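Local atomic coordinates of Abbfa_003403 (Acinetobacter baumannii, PDB entry 4ZXH), a protein that works as a four-domain nonribosomal peptide synthetase, with condensation, adenylation, carrier and thioesterase domains, and probably adds a building block to a peptide and releases the product. Residues G167-S172 with D367-L372; I58-A63 with R160-R165; S231-V236 with L374-P379. One frame throughout, in Å; residues are numbered along the deposited sequence.

Overall arrangement
All three contacts lie in the condensation domain. Going from the N terminus, interaction 2 comes first. It brings 160-165, on helix 152-165, back against helix 56-67 and closes a loop of 96 intervening residues. The chain then leaves that helix and opens interaction 1 at 167-172 and interaction 3 on strand 229-235. Interaction 1 closes at 367-372 and interaction 3 at 374-379, so these two cross, while interaction 2 stands before both in series. Interactions 1 and 2 meet through the Glu368-Arg160 salt bridge. Interactions 1 and 3 share a potassium ion. Together they join the two helices beside the bound lipid, the potassium loop and an edge strand.

Interaction 1: G167-S172 with D367-L372; sequences GLVAES and DEFKEL. With K (potassium ion), chain D.
Val169 meets Phe369 and Glu368 where two loops of the condensation domain come together. The first loop follows a Schellman motif: Gly167, with positive phi, ends helix 152-165 and turns the chain away. The second loop runs from strand 356-360 toward strand 382-383.

The contact itself is apolar and small, with 111 Å² buried over both sides. Val169 does the touching with one branch. With chi1 at -64°, its CG1 is anti to the carbonyl carbon and is the methyl that faces the ring. Val169 CG1 lies 3.9 Å from CE2 of Phe369 and equally close to CZ, obliquely against the CE2-CZ bond. The two side chains cross at about a right angle. The same Val169 CG1 also lies 4.2 Å from CG of Glu368, part of the aliphatic stem of that residue. The Phe369 ring is buried further by Arg160 and Ser163 of helix 152-165 and by Leu382.

No hydrogen bond crosses between the two segments. The polar links lead elsewhere. The carboxylate of Glu368 forms a salt bridge with Arg160, and this ties the 367-372 loop to helix 152-165. Within the loop, Lys370 N donates to Asp367 O at 3.1 Å.

The last kind of interaction is metal binding. Beyond Phe369, the loop turns two successive carbonyls to a potassium ion. Leu374, Ile376 and Ser391 complete the site. The bond from Glu371 O to the potassium is 2.9 Å, and that from Leu372 O is 3.0 Å.

Interaction 2: I58-A63 with R160-R165; sequences IEILEA and RDVSKR. With PX4 (1,2-dimyristoyl-sn-glycero-3-phosphocholine), chain C.
Ile60 and Arg165 are brought together by their torsions. Ile60 has chi1 -71°, which sets CG2 anti to its backbone N, facing the Arg165 stem, and CG1 beside that N, from where CD1 reaches the Arg165 carbonyl. Arg165 has CG anti to its carbonyl carbon and runs extended from CG to NE. The two side chains slide past each other in opposite directions.

Ile60 CG2 lies 4.0 Å from Arg165 CD, on the aliphatic stem. Ile60 CD1 approaches the backbone, 3.9 Å from Arg165 O. One turn on from Ile60, Ala63 CB lies 3.7 Å from Arg165 NH1 and meets the guanidinium obliquely. Val162 gives a looser apolar contact, its CG1 being 4.5 Å from Ile60 CG2.

These residues join helix 56-67 to the end of helix 152-165, both in the condensation domain. The short helix segments run roughly antiparallel at 140°, with their axes 10.9 Å apart.

Asp161, one turn back from Arg165, fixes the guanidinium side-on. Both NE and NH2 donate to the single oxygen OD2. The NE bond is 2.9 Å long and fairly straight, at 163°, but meets OD2 from above the carboxylate plane. The NH2 bond is longer and more bent and uses the syn lone pair of OD2. Both lie in the guanidinium plane. Arg165 NH2 has a second salt bridge to Asp67, and Tyr68 OH is also hydrogen-bonded to Asp161 OD2.

The two helices also help line the site of the bound phosphatidylcholine. Leu61 CD1 is 3.6 Å from PX4 C18, and Val162 CG1 touches both acyl chains. The chemistry is thus divided: hydrocarbon groups meet the lipid, while Asp161 and Asp67 would balance the Arg165 charge beside an otherwise apolar helix contact.

Interaction 3: S231-V236 with L374-P379; sequences SLVFRV and LPIQTP. With K (potassium ion), chain D.
Val233 on edge strand 229-235 comes nearest to Pro375 in backbone terms, with CA atoms 7.2 Å apart, and the 374-379 segment facing it is an irregular loop. In the condensation domain, this strand borders a four-stranded sheet, and the loop leads on to strands 382-383 and 387-391 of a six-stranded one. No hydrogen bond joins the two segments, and side chains carry the contact.

Val233 uses its two methyls separately. CG2 rests 4.2 Å from Pro375 CB, at the flank of the proline ring. CG1, anti to the backbone N, lies 3.8 Å from Ile376 CG2, and these two side chains cross at about a right angle. Pro375 also packs on Val416 and Val418 of strand 414-422, the sheet neighbour of strand 229-235.

Arg235 reaches the same isoleucine with its outer end. Its chain is extended from CG to NE and carries the guanidinium over Ile376. The CD1 methyl of Ile376 sits over one face, 3.7 Å from the guanidinium plane of Arg235 and offset toward its rim. Arg235 NH2 is 3.8 Å from the other methyl, Ile376 CG2. Ile376 has CG1 between its backbone N and carbonyl carbon (chi1 65°), and both methyls thereby meet the guanidinium. Tyr411 packs against Ile376 too.

The backbone of the loop serves the potassium site. Leu374 O binds the ion at 2.9 Å and Ile376 O at 2.8 Å; Glu371, Leu372 and Ser391 supply the other ligands. Outside the segments Arg235 also touches Glu414. Across this contact its guanidinium meets only hydrocarbon, in van der Waals contact.

Interaction 1: G167-S172 with D367-L372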
loop_
_atom_site.group_PDB
_atom_site.type_symbol
_atom_site.label_atom_id
_atom_site.label_comp_id
_atom_site.label_asym_id
_atom_site.label_seq_id
_atom_site.Cartn_x
_atom_site.Cartn_y
_atom_site.Cartn_z
ATOM N N GLY A 167 36.444 -24.257 28.935
ATOM C CA GLY A 167 36.352 -25.031 30.160
ATOM C C GLY A 167 35.013 -25.027 30.889
ATOM O O GLY A 167 34.967 -25.296 32.089
ATOM N N LEU A 168 33.925 -24.750 30.173
ATOM C CA LEU A 168 32.592 -24.676 30.781
ATOM C C LEU A 168 31.781 -25.981 30.714
ATOM O O LEU A 168 30.940 -26.235 31.569
ATOM C CB LEU A 168 31.792 -23.547 30.135
ATOM C CG LEU A 168 32.366 -22.171 30.434
ATOM C CD1 LEU A 168 31.709 -21.127 29.579
ATOM C CD2 LEU A 168 32.154 -21.866 31.894
ATOM N N VAL A 169 32.021 -26.801 29.700
ATOM C CA VAL A 169 31.354 -28.097 29.603
ATOM C C VAL A 169 32.428 -29.123 29.329
ATOM O O VAL A 169 33.518 -28.769 28.863
ATOM C CB VAL A 169 30.265 -28.149 28.480
ATOM C CG1 VAL A 169 29.134 -27.195 28.788
ATOM C CG2 VAL A 169 30.867 -27.848 27.128
ATOM N N ALA A 170 32.139 -30.388 29.606
ATOM C CA ALA A 170 33.198 -31.393 29.548
ATOM C C ALA A 170 33.425 -31.909 28.136
ATOM O O ALA A 170 34.561 -32.139 27.741
ATOM C CB ALA A 170 32.891 -32.542 30.489
ATOM N N GLU A 171 32.359 -32.091 27.363
ATOM C CA GLU A 171 32.563 -32.544 25.991
ATOM C C GLU A 171 31.572 -31.954 24.988
ATOM O O GLU A 171 30.474 -31.514 25.343
ATOM C CB GLU A 171 32.526 -34.071 25.932
ATOM C CG GLU A 171 31.335 -34.700 26.626
ATOM C CD GLU A 171 31.395 -36.221 26.620
ATOM O OE1 GLU A 171 32.494 -36.787 26.370
ATOM O OE2 GLU A 171 30.338 -36.848 26.863
ATOM N N SER A 172 32.012 -31.954 23.731
ATOM C CA SER A 172 31.302 -31.383 22.592
ATOM C C SER A 172 31.538 -32.239 21.355
ATOM O O SER A 172 32.654 -32.712 21.128
ATOM C CB SER A 172 31.775 -29.945 22.341
ATOM O OG SER A 172 31.548 -29.527 21.000
ATOM N N ASP A 367 21.378 -29.192 27.357
ATOM C CA ASP A 367 20.760 -29.079 28.681
ATOM C C ASP A 367 21.398 -28.029 29.603
ATOM O O ASP A 367 20.679 -27.250 30.247
ATOM C CB ASP A 367 20.771 -30.440 29.375
ATOM C CG ASP A 367 19.843 -31.448 28.702
ATOM O OD1 ASP A 367 19.002 -31.035 27.873
ATOM O OD2 ASP A 367 19.955 -32.659 29.004
ATOM N N GLU A 368 22.734 -28.001 29.652
ATOM C CA GLU A 368 23.478 -27.021 30.451
ATOM C C GLU A 368 23.134 -25.580 30.095
ATOM O O GLU A 368 23.307 -24.687 30.921
ATOM C CB GLU A 368 24.994 -27.209 30.286
ATOM C CG GLU A 368 25.546 -28.623 30.525
ATOM C CD GLU A 368 25.501 -29.490 29.268
ATOM O OE1 GLU A 368 24.687 -29.197 28.361
ATOM O OE2 GLU A 368 26.288 -30.452 29.170
ATOM N N PHE A 369 22.651 -25.365 28.866
ATOM C CA PHE A 369 22.384 -24.028 28.329
ATOM C C PHE A 369 20.904 -23.688 28.252
ATOM O O PHE A 369 20.541 -22.622 27.743
ATOM C CB PHE A 369 22.973 -23.886 26.922
ATOM C CG PHE A 369 24.443 -24.111 26.852
ATOM C CD1 PHE A 369 25.324 -23.048 26.942
ATOM C CD2 PHE A 369 24.956 -25.389 26.699
ATOM C CE1 PHE A 369 26.705 -23.260 26.876
ATOM C CE2 PHE A 369 26.329 -25.609 26.648
ATOM C CZ PHE A 369 27.203 -24.538 26.728
ATOM N N LYS A 370 20.053 -24.592 28.731
ATOM C CA LYS A 370 18.604 -24.426 28.624
ATOM C C LYS A 370 18.145 -23.065 29.164
ATOM O O LYS A 370 17.681 -22.205 28.414
ATOM C CB LYS A 370 17.903 -25.568 29.361
ATOM C CG LYS A 370 16.383 -25.475 29.447
ATOM C CD LYS A 370 15.811 -26.632 30.295
ATOM C CE LYS A 370 14.358 -26.383 30.715
ATOM N NZ LYS A 370 14.213 -25.218 31.648
ATOM N N GLU A 371 18.319 -22.857 30.460
ATOM C CA GLU A 371 17.849 -21.635 31.089
ATOM C C GLU A 371 18.589 -20.370 30.607
ATOM O O GLU A 371 17.997 -19.293 30.582
ATOM C CB GLU A 371 17.942 -21.783 32.611
ATOM C CG GLU A 371 17.184 -23.004 33.101
ATOM C CD GLU A 371 17.069 -23.070 34.611
ATOM O OE1 GLU A 371 17.434 -22.083 35.273
ATOM O OE2 GLU A 371 16.620 -24.113 35.144
ATOM N N LEU A 372 19.854 -20.496 30.200
ATOM C CA LEU A 372 20.601 -19.341 29.668
ATOM C C LEU A 372 20.020 -18.807 28.364
ATOM O O LEU A 372 20.129 -17.621 28.074
ATOM C CB LEU A 372 22.067 -19.691 29.423
ATOM C CG LEU A 372 22.984 -19.847 30.627
ATOM C CD1 LEU A 372 24.382 -20.200 30.159
ATOM C CD2 LEU A 372 22.996 -18.575 31.436
HETATM K K K D . 17.997 -16.492 29.812
#

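Interaction 2: I58-A63 with R160-R165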
loop_
_atom_site.group_PDB
_atom_site.type_symbol
_atom_site.label_atom_id
_atom_site.label_comp_id
_atom_site.label_asym_id
_atom_site.label_seq_id
_atom_site.Cartn_x
_atom_site.Cartn_y
_atom_site.Cartn_z
ATOM N N ILE A 58 41.367 -14.098 23.151
ATOM C CA ILE A 58 42.015 -13.879 21.860
ATOM C C ILE A 58 42.557 -15.195 21.267
ATOM O O ILE A 58 42.331 -15.479 20.092
ATOM C CB ILE A 58 43.179 -12.860 21.963
ATOM C CG1 ILE A 58 42.698 -11.510 22.495
ATOM C CG2 ILE A 58 43.810 -12.638 20.606
ATOM C CD1 ILE A 58 41.867 -10.735 21.505
ATOM N N GLU A 59 43.267 -15.995 22.067
ATOM C CA GLU A 59 43.806 -17.273 21.573
ATOM C C GLU A 59 42.708 -18.195 21.021
ATOM O O GLU A 59 42.890 -18.850 19.992
ATOM C CB GLU A 59 44.566 -18.023 22.669
ATOM C CG GLU A 59 45.697 -17.262 23.314
ATOM C CD GLU A 59 46.464 -18.116 24.331
ATOM O OE1 GLU A 59 46.098 -19.304 24.518
ATOM O OE2 GLU A 59 47.422 -17.594 24.951
ATOM N N ILE A 60 41.579 -18.249 21.719
ATOM C CA ILE A 60 40.495 -19.149 21.351
ATOM C C ILE A 60 39.756 -18.609 20.127
ATOM O O ILE A 60 39.446 -19.360 19.205
ATOM C CB ILE A 60 39.522 -19.351 22.532
ATOM C CG1 ILE A 60 40.195 -20.183 23.622
ATOM C CG2 ILE A 60 38.234 -20.014 22.073
ATOM C CD1 ILE A 60 39.548 -20.044 24.987
ATOM N N LEU A 61 39.493 -17.304 20.124
ATOM C CA LEU A 61 38.983 -16.610 18.945
ATOM C C LEU A 61 39.755 -16.972 17.674
ATOM O O LEU A 61 39.165 -17.384 16.675
ATOM C CB LEU A 61 39.033 -15.093 19.152
ATOM C CG LEU A 61 38.627 -14.291 17.910
ATOM C CD1 LEU A 61 37.211 -14.604 17.534
ATOM C CD2 LEU A 61 38.815 -12.806 18.107
ATOM N N GLU A 62 41.073 -16.814 17.717
ATOM C CA GLU A 62 41.927 -17.103 16.568
ATOM C C GLU A 62 41.863 -18.562 16.144
ATOM O O GLU A 62 41.975 -18.869 14.957
ATOM C CB GLU A 62 43.379 -16.718 16.866
ATOM C CG GLU A 62 43.675 -15.240 16.634
ATOM C CD GLU A 62 45.090 -14.843 17.044
ATOM O OE1 GLU A 62 45.757 -15.613 17.773
ATOM O OE2 GLU A 62 45.540 -13.758 16.628
ATOM N N ALA A 63 41.679 -19.456 17.112
ATOM C CA ALA A 63 41.634 -20.895 16.837
ATOM C C ALA A 63 40.313 -21.283 16.184
ATOM O O ALA A 63 40.275 -22.120 15.274
ATOM C CB ALA A 63 41.838 -21.680 18.107
ATOM N N ARG A 160 28.376 -24.619 22.008
ATOM C CA ARG A 160 28.808 -25.727 22.815
ATOM C C ARG A 160 30.310 -25.918 22.638
ATOM O O ARG A 160 31.046 -26.025 23.612
ATOM C CB ARG A 160 28.052 -27.004 22.463
ATOM C CG ARG A 160 28.417 -28.139 23.426
ATOM C CD ARG A 160 27.556 -29.377 23.337
ATOM N NE ARG A 160 27.812 -30.117 24.563
ATOM C CZ ARG A 160 27.110 -29.961 25.683
ATOM N NH1 ARG A 160 26.075 -29.115 25.712
ATOM N NH2 ARG A 160 27.445 -30.646 26.774
ATOM N N ASP A 161 30.766 -25.932 21.393
ATOM C CA ASP A 161 32.188 -26.054 21.113
ATOM C C ASP A 161 33.031 -24.985 21.813
ATOM O O ASP A 161 34.021 -25.304 22.464
ATOM C CB ASP A 161 32.428 -25.986 19.614
ATOM C CG ASP A 161 33.803 -26.469 19.222
ATOM O OD1 ASP A 161 34.053 -27.703 19.299
ATOM O OD2 ASP A 161 34.617 -25.613 18.815
ATOM N N VAL A 162 32.640 -23.720 21.698
ATOM C CA VAL A 162 33.459 -22.661 22.272
ATOM C C VAL A 162 33.446 -22.719 23.801
ATOM O O VAL A 162 34.446 -22.420 24.455
ATOM C CB VAL A 162 33.000 -21.291 21.779
ATOM C CG1 VAL A 162 33.775 -20.176 22.467
ATOM C CG2 VAL A 162 33.209 -21.214 20.291
ATOM N N SER A 163 32.327 -23.142 24.371
ATOM C CA SER A 163 32.243 -23.339 25.808
ATOM C C SER A 163 33.217 -24.415 26.306
ATOM O O SER A 163 33.796 -24.293 27.383
ATOM C CB SER A 163 30.816 -23.707 26.186
ATOM O OG SER A 163 29.971 -22.571 26.123
ATOM N N LYS A 164 33.390 -25.478 25.526
ATOM C CA LYS A 164 34.338 -26.512 25.891
ATOM C C LYS A 164 35.756 -25.943 25.866
ATOM O O LYS A 164 36.566 -26.208 26.762
ATOM C CB LYS A 164 34.237 -27.719 24.955
ATOM C CG LYS A 164 35.249 -28.817 25.288
ATOM C CD LYS A 164 35.192 -29.966 24.303
ATOM C CE LYS A 164 35.444 -29.486 22.868
ATOM N NZ LYS A 164 35.354 -30.593 21.855
ATOM N N ARG A 165 36.058 -25.170 24.831
ATOM C CA ARG A 165 37.381 -24.589 24.707
ATOM C C ARG A 165 37.674 -23.696 25.902
ATOM O O ARG A 165 38.821 -23.583 26.334
ATOM C CB ARG A 165 37.511 -23.806 23.412
ATOM C CG ARG A 165 37.427 -24.654 22.157
ATOM C CD ARG A 165 37.420 -23.743 20.957
ATOM N NE ARG A 165 37.129 -24.426 19.706
ATOM C CZ ARG A 165 38.013 -24.613 18.728
ATOM N NH1 ARG A 165 39.254 -24.160 18.863
ATOM N NH2 ARG A 165 37.656 -25.239 17.608
HETATM O O1 PX4 C . 41.482 -5.677 27.553
HETATM O O2 PX4 C . 40.333 -5.471 29.884
HETATM P P1 PX4 C . 41.010 -6.323 28.838
HETATM O O3 PX4 C . 42.215 -7.141 29.538
HETATM C C1 PX4 C . 43.596 -6.783 29.446
HETATM C C2 PX4 C . 44.382 -7.633 30.450
HETATM N N1 PX4 C . 45.848 -7.521 30.289
HETATM C C3 PX4 C . 46.236 -6.140 29.951
HETATM C C4 PX4 C . 46.500 -7.910 31.552
HETATM C C5 PX4 C . 46.307 -8.437 29.234
HETATM O O4 PX4 C . 40.035 -7.562 28.476
HETATM C C6 PX4 C . 38.710 -7.721 28.993
HETATM C C7 PX4 C . 37.883 -8.482 27.962
HETATM C C8 PX4 C . 38.455 -8.068 26.609
HETATM O O5 PX4 C . 37.761 -8.718 25.548
HETATM C C9 PX4 C . 38.443 -9.111 24.321
HETATM O O6 PX4 C . 39.657 -9.041 24.243
HETATM C C10 PX4 C . 37.637 -9.618 23.153
HETATM C C11 PX4 C . 37.739 -11.131 23.033
HETATM C C12 PX4 C . 36.346 -11.740 23.095
HETATM C C13 PX4 C . 36.274 -12.933 22.153
HETATM C C14 PX4 C . 35.838 -14.179 22.907
HETATM C C15 PX4 C . 36.164 -15.395 22.059
HETATM C C16 PX4 C . 34.904 -16.192 21.792
HETATM C C17 PX4 C . 35.161 -17.254 20.740
HETATM C C18 PX4 C . 34.886 -16.697 19.345
HETATM C C19 PX4 C . 33.575 -17.211 18.773
HETATM C C20 PX4 C . 33.080 -16.273 17.678
HETATM C C21 PX4 C . 31.822 -16.831 17.011
HETATM C C22 PX4 C . 30.914 -15.741 16.463
HETATM O O7 PX4 C . 38.004 -9.902 28.142
HETATM C C23 PX4 C . 36.712 -10.602 28.116
HETATM O O8 PX4 C . 35.728 -9.966 28.441
HETATM C C24 PX4 C . 36.604 -12.064 27.674
HETATM C C25 PX4 C . 35.195 -12.680 27.726
HETATM C C26 PX4 C . 35.131 -14.085 27.096
HETATM C C27 PX4 C . 33.706 -14.671 27.047
HETATM C C28 PX4 C . 33.626 -16.089 26.472
HETATM C C29 PX4 C . 32.198 -16.662 26.425
HETATM C C30 PX4 C . 32.137 -18.107 25.905
HETATM C C31 PX4 C . 30.850 -18.505 25.143
HETATM C C32 PX4 C . 30.874 -17.976 23.700
HETATM C C33 PX4 C . 29.950 -18.676 22.693
HETATM C C34 PX4 C . 29.685 -17.797 21.467
HETATM C C35 PX4 C . 29.439 -18.533 20.147
HETATM C C36 PX4 C . 28.073 -18.211 19.561
#

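Interaction 3: S231-V236 with L374-P379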
loop_
_atom_site.group_PDB
_atom_site.type_symbol
_atom_site.label_atom_id
_atom_site.label_comp_id
_atom_site.label_asym_id
_atom_site.label_seq_id
_atom_site.Cartn_x
_atom_site.Cartn_y
_atom_site.Cartn_z
ATOM N N SER A 231 8.939 -7.002 20.846
ATOM C CA SER A 231 8.765 -8.359 21.384
ATOM C C SER A 231 8.020 -8.319 22.690
ATOM O O SER A 231 8.294 -7.461 23.516
ATOM C CB SER A 231 10.113 -9.053 21.622
ATOM O OG SER A 231 10.927 -9.068 20.460
ATOM N N LEU A 232 7.093 -9.249 22.886
ATOM C CA LEU A 232 6.366 -9.348 24.152
ATOM C C LEU A 232 6.494 -10.756 24.761
ATOM O O LEU A 232 5.911 -11.708 24.252
ATOM C CB LEU A 232 4.897 -8.984 23.943
ATOM C CG LEU A 232 3.953 -9.239 25.121
ATOM C CD1 LEU A 232 4.452 -8.580 26.370
ATOM C CD2 LEU A 232 2.560 -8.733 24.784
ATOM N N VAL A 233 7.262 -10.894 25.838
ATOM C CA VAL A 233 7.423 -12.209 26.462
ATOM C C VAL A 233 6.251 -12.538 27.395
ATOM O O VAL A 233 5.863 -11.730 28.245
ATOM C CB VAL A 233 8.758 -12.294 27.231
ATOM C CG1 VAL A 233 8.939 -13.683 27.848
ATOM C CG2 VAL A 233 9.915 -11.978 26.280
ATOM N N PHE A 234 5.662 -13.711 27.216
ATOM C CA PHE A 234 4.562 -14.138 28.077
ATOM C C PHE A 234 4.819 -15.553 28.597
ATOM O O PHE A 234 5.732 -16.224 28.125
ATOM C CB PHE A 234 3.233 -14.084 27.328
ATOM C CG PHE A 234 3.176 -14.989 26.123
ATOM C CD1 PHE A 234 3.732 -14.594 24.911
ATOM C CD2 PHE A 234 2.576 -16.239 26.201
ATOM C CE1 PHE A 234 3.695 -15.432 23.810
ATOM C CE2 PHE A 234 2.530 -17.084 25.097
ATOM C CZ PHE A 234 3.090 -16.686 23.907
ATOM N N ARG A 235 4.027 -16.000 29.572
ATOM C CA ARG A 235 4.100 -17.392 30.034
ATOM C C ARG A 235 2.726 -18.027 30.167
ATOM O O ARG A 235 1.775 -17.398 30.639
ATOM C CB ARG A 235 4.830 -17.490 31.372
ATOM C CG ARG A 235 6.217 -16.920 31.342
ATOM C CD ARG A 235 6.865 -16.939 32.684
ATOM N NE ARG A 235 7.798 -15.830 32.790
ATOM C CZ ARG A 235 8.708 -15.707 33.745
ATOM N NH1 ARG A 235 8.831 -16.647 34.680
ATOM N NH2 ARG A 235 9.511 -14.648 33.740
ATOM N N VAL A 236 2.632 -19.282 29.749
ATOM C CA VAL A 236 1.407 -20.049 29.919
ATOM C C VAL A 236 1.349 -20.691 31.317
ATOM O O VAL A 236 2.310 -21.324 31.758
ATOM C CB VAL A 236 1.294 -21.130 28.843
ATOM C CG1 VAL A 236 0.010 -21.903 29.019
ATOM C CG2 VAL A 236 1.358 -20.499 27.462
ATOM N N LEU A 374 16.818 -18.982 27.377
ATOM C CA LEU A 374 15.438 -18.508 27.480
ATOM C C LEU A 374 15.339 -16.986 27.282
ATOM O O LEU A 374 16.322 -16.258 27.415
ATOM C CB LEU A 374 14.844 -18.905 28.836
ATOM C CG LEU A 374 14.485 -20.378 29.034
ATOM C CD1 LEU A 374 13.986 -20.628 30.443
ATOM C CD2 LEU A 374 13.433 -20.776 28.040
ATOM N N PRO A 375 14.146 -16.492 26.947
ATOM C CA PRO A 375 14.058 -15.048 26.742
ATOM C C PRO A 375 13.796 -14.322 28.047
ATOM O O PRO A 375 13.463 -13.138 28.039
ATOM C CB PRO A 375 12.870 -14.904 25.797
ATOM C CG PRO A 375 12.559 -16.325 25.324
ATOM C CD PRO A 375 12.949 -17.184 26.453
ATOM N N ILE A 376 13.932 -15.036 29.157
ATOM C CA ILE A 376 13.718 -14.459 30.478
ATOM C C ILE A 376 14.974 -14.570 31.333
ATOM O O ILE A 376 15.806 -15.472 31.130
ATOM C CB ILE A 376 12.581 -15.155 31.226
ATOM C CG1 ILE A 376 12.962 -16.608 31.503
ATOM C CG2 ILE A 376 11.312 -15.111 30.427
ATOM C CD1 ILE A 376 12.176 -17.198 32.582
ATOM N N GLN A 377 15.105 -13.661 32.296
ATOM C CA GLN A 377 16.197 -13.751 33.249
ATOM C C GLN A 377 16.018 -14.954 34.151
ATOM O O GLN A 377 14.909 -15.267 34.578
ATOM C CB GLN A 377 16.322 -12.482 34.094
ATOM C CG GLN A 377 17.546 -12.482 35.006
ATOM C CD GLN A 377 18.738 -11.859 34.350
ATOM O OE1 GLN A 377 19.742 -12.522 34.120
ATOM N NE2 GLN A 377 18.656 -10.573 34.066
ATOM N N THR A 378 17.138 -15.602 34.442
ATOM C CA THR A 378 17.214 -16.731 35.353
ATOM C C THR A 378 18.509 -16.626 36.134
ATOM O O THR A 378 19.537 -16.258 35.571
ATOM C CB THR A 378 17.170 -18.062 34.588
ATOM O OG1 THR A 378 15.849 -18.279 34.081
ATOM C CG2 THR A 378 17.543 -19.198 35.475
ATOM N N PRO A 379 18.471 -16.940 37.437
ATOM C CA PRO A 379 19.681 -16.925 38.271
ATOM C C PRO A 379 20.678 -18.077 37.987
ATOM O O PRO A 379 21.738 -18.105 38.631
ATOM C CB PRO A 379 19.115 -17.040 39.688
ATOM C CG PRO A 379 17.805 -17.743 39.509
ATOM C CD PRO A 379 17.256 -17.201 38.230
HETATM K K K D . 17.997 -16.492 29.812
#